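Local coordinates for ketosynthase (Streptomyces sp. MSC090213JE08, PDB 6KXD), which probably elongates fatty acyl chains carried on acyl carrier protein by decarboxylative condensation with malonyl-ACP, as a beta-ketoacyl synthase, at residues A[43-48]-A[200-205]. Sequence-based numbering, arbitrary orientation.
Sequences TRFDTE and VCRKAF
R44 and F45 pass alongside V200 and R202 with CA atoms 6.9 Å (R44 to V200) and 6.6 Å (F45 to R202) apart, and no direct hydrogen bond joins the two backbones. F45 does most of the touching. Its chi1 of 64° tucks the ring in over its own backbone, and from there it lies on the first turn of helix 202-210. One face of the F45 ring lies on R202, whose CA sits over its centre and whose CB makes a CH-pi contact 3.9 Å from the F45 ring centroid. At the ring's edge, V200 CG1 comes in near the plane, 3.7 Å from F45 CE2. The far end of the ring is directed at the face of F205 in an offset edge-to-face pair, centroids 5.7 Å apart and planes at 62°; F45 CZ also touches F205 CB. Replacing F45 with an alanine removes the ring and is likely to open a gap between R202, V200 and F205 and leave the F205 face without this edge partner.

Within the thiolase-like fold, this joins the loop between strands 40-41 and 54-55 to the start of the helix that follows core strand 191-198. C201 is the N-cap there, its SG accepting from A204 N. R202 runs extended past the ring to a neighbouring ketosynthase subunit, where its NE hydrogen-bonds S135 OG and its guanidinium makes a cation-pi contact with Y136, both of that chain, so the F45 packing borders the subunit interface.

Beside V200 the contact turns polar. A water in the R44 guanidinium plane accepts from R44 NH1 at 3.0 Å and donates to V200 O at 2.8 Å. E233 ties the same two residues together, through a salt bridge to R44 NH1 and a hydrogen bond from V200 N.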
loop_
_atom_site.group_PDB
_atom_site.type_symbol
_atom_site.label_atom_id
_atom_site.label_comp_id
_atom_site.label_asym_id
_atom_site.label_seq_id
_atom_site.Cartn_x
_atom_site.Cartn_y
_atom_site.Cartn_z
ATOM N N THR A 43 21.222 8.972 13.744
ATOM C CA THR A 43 20.916 10.230 14.461
ATOM C C THR A 43 19.422 10.314 14.808
ATOM O O THR A 43 19.018 11.084 15.690
ATOM C CB THR A 43 21.351 11.425 13.604
ATOM O OG1 THR A 43 20.606 11.387 12.388
ATOM C CG2 THR A 43 22.826 11.424 13.252
ATOM N N ARG A 44 18.573 9.535 14.124
ATOM C CA ARG A 44 17.134 9.828 14.135
ATOM C C ARG A 44 16.521 9.480 15.493
ATOM O O ARG A 44 15.548 10.108 15.928
ATOM C CB ARG A 44 16.395 9.096 13.014
ATOM C CG ARG A 44 15.003 9.669 12.771
ATOM C CD ARG A 44 14.999 11.055 12.131
ATOM N NE ARG A 44 16.063 11.215 11.135
ATOM C CZ ARG A 44 16.136 10.536 10.001
ATOM N NH1 ARG A 44 15.143 9.734 9.655
ATOM N NH2 ARG A 44 17.199 10.647 9.229
ATOM N N PHE A 45 17.108 8.497 16.179
ATOM C CA PHE A 45 16.609 8.081 17.451
ATOM C C PHE A 45 17.776 7.530 18.272
ATOM O O PHE A 45 18.849 7.273 17.740
ATOM C CB PHE A 45 15.504 7.030 17.281
ATOM C CG PHE A 45 15.986 5.758 16.648
ATOM C CD1 PHE A 45 16.462 4.727 17.440
ATOM C CD2 PHE A 45 16.003 5.607 15.267
ATOM C CE1 PHE A 45 16.941 3.560 16.863
ATOM C CE2 PHE A 45 16.491 4.445 14.696
ATOM C CZ PHE A 45 16.973 3.432 15.493
ATOM N N ASP A 46 17.484 7.327 19.554
ATOM C CA ASP A 46 18.396 6.887 20.600
ATOM C C ASP A 46 18.723 5.405 20.352
ATOM O O ASP A 46 17.824 4.568 20.373
ATOM C CB ASP A 46 17.695 7.179 21.934
ATOM C CG ASP A 46 18.464 6.868 23.208
ATOM O OD1 ASP A 46 19.649 6.513 23.114
ATOM O OD2 ASP A 46 17.849 6.996 24.297
ATOM N N THR A 47 19.996 5.090 20.084
ATOM C CA THR A 47 20.445 3.718 19.801
ATOM C C THR A 47 20.971 3.009 21.065
ATOM O O THR A 47 21.324 1.828 20.997
ATOM C CB THR A 47 21.492 3.687 18.682
ATOM O OG1 THR A 47 22.682 4.377 19.067
ATOM C CG2 THR A 47 20.987 4.291 17.393
ATOM N N GLU A 48 20.987 3.707 22.210
ATOM C CA GLU A 48 21.349 3.142 23.501
ATOM C C GLU A 48 20.658 1.787 23.667
ATOM O O GLU A 48 19.434 1.702 23.730
ATOM C CB GLU A 48 20.899 4.061 24.647
ATOM C CG GLU A 48 20.991 3.448 26.047
ATOM C CD GLU A 48 20.200 4.148 27.154
ATOM O OE1 GLU A 48 19.995 3.529 28.225
ATOM O OE2 GLU A 48 19.783 5.308 26.957
ATOM N N VAL A 200 14.094 6.076 8.536
ATOM C CA VAL A 200 14.699 5.288 9.597
ATOM C C VAL A 200 13.920 5.492 10.894
ATOM O O VAL A 200 13.497 6.595 11.275
ATOM C CB VAL A 200 16.204 5.598 9.720
ATOM C CG1 VAL A 200 16.766 5.194 11.077
ATOM C CG2 VAL A 200 16.969 4.949 8.585
ATOM N N CYS A 201 13.665 4.383 11.580
ATOM C CA CYS A 201 12.941 4.455 12.805
ATOM C C CYS A 201 13.393 3.330 13.738
ATOM O O CYS A 201 13.971 2.339 13.308
ATOM C CB CYS A 201 11.432 4.369 12.618
ATOM S SG CYS A 201 10.934 2.862 11.731
ATOM N N ARG A 202 13.058 3.521 15.001
ATOM C CA ARG A 202 13.372 2.565 16.030
ATOM C C ARG A 202 12.622 1.247 15.763
ATOM O O ARG A 202 13.200 0.174 15.917
ATOM C CB ARG A 202 13.030 3.186 17.371
ATOM C CG ARG A 202 13.146 2.249 18.551
ATOM C CD ARG A 202 12.595 2.986 19.753
ATOM N NE ARG A 202 12.839 2.238 20.969
ATOM C CZ ARG A 202 13.696 2.590 21.913
ATOM N NH1 ARG A 202 14.577 3.555 21.702
ATOM N NH2 ARG A 202 13.614 2.010 23.092
ATOM N N LYS A 203 11.366 1.334 15.310
ATOM C CA LYS A 203 10.577 0.124 15.048
ATOM C C LYS A 203 11.371 -0.828 14.140
ATOM O O LYS A 203 11.531 -2.022 14.461
ATOM C CB LYS A 203 9.200 0.470 14.468
ATOM C CG LYS A 203 8.376 -0.736 13.996
ATOM C CD LYS A 203 7.432 -0.373 12.851
ATOM C CE LYS A 203 6.717 -1.553 12.222
ATOM N NZ LYS A 203 5.830 -1.098 11.122
ATOM N N ALA A 204 11.846 -0.332 12.984
ATOM C CA ALA A 204 12.503 -1.168 11.960
ATOM C C ALA A 204 13.846 -1.696 12.481
ATOM O O ALA A 204 14.220 -2.826 12.233
ATOM C CB ALA A 204 12.708 -0.417 10.673
ATOM N N PHE A 205 14.597 -0.819 13.145
ATOM C CA PHE A 205 15.901 -1.172 13.710
ATOM C C PHE A 205 15.735 -2.329 14.692
ATOM O O PHE A 205 16.418 -3.359 14.579
ATOM C CB PHE A 205 16.478 0.067 14.393
ATOM C CG PHE A 205 17.959 -0.035 14.615
ATOM C CD1 PHE A 205 18.815 -0.267 13.557
ATOM C CD2 PHE A 205 18.483 0.069 15.883
ATOM C CE1 PHE A 205 20.184 -0.350 13.756
ATOM C CE2 PHE A 205 19.849 -0.031 16.075
ATOM C CZ PHE A 205 20.690 -0.216 15.015
HETATM O O HOH W 1 12.464 9.192 10.790
#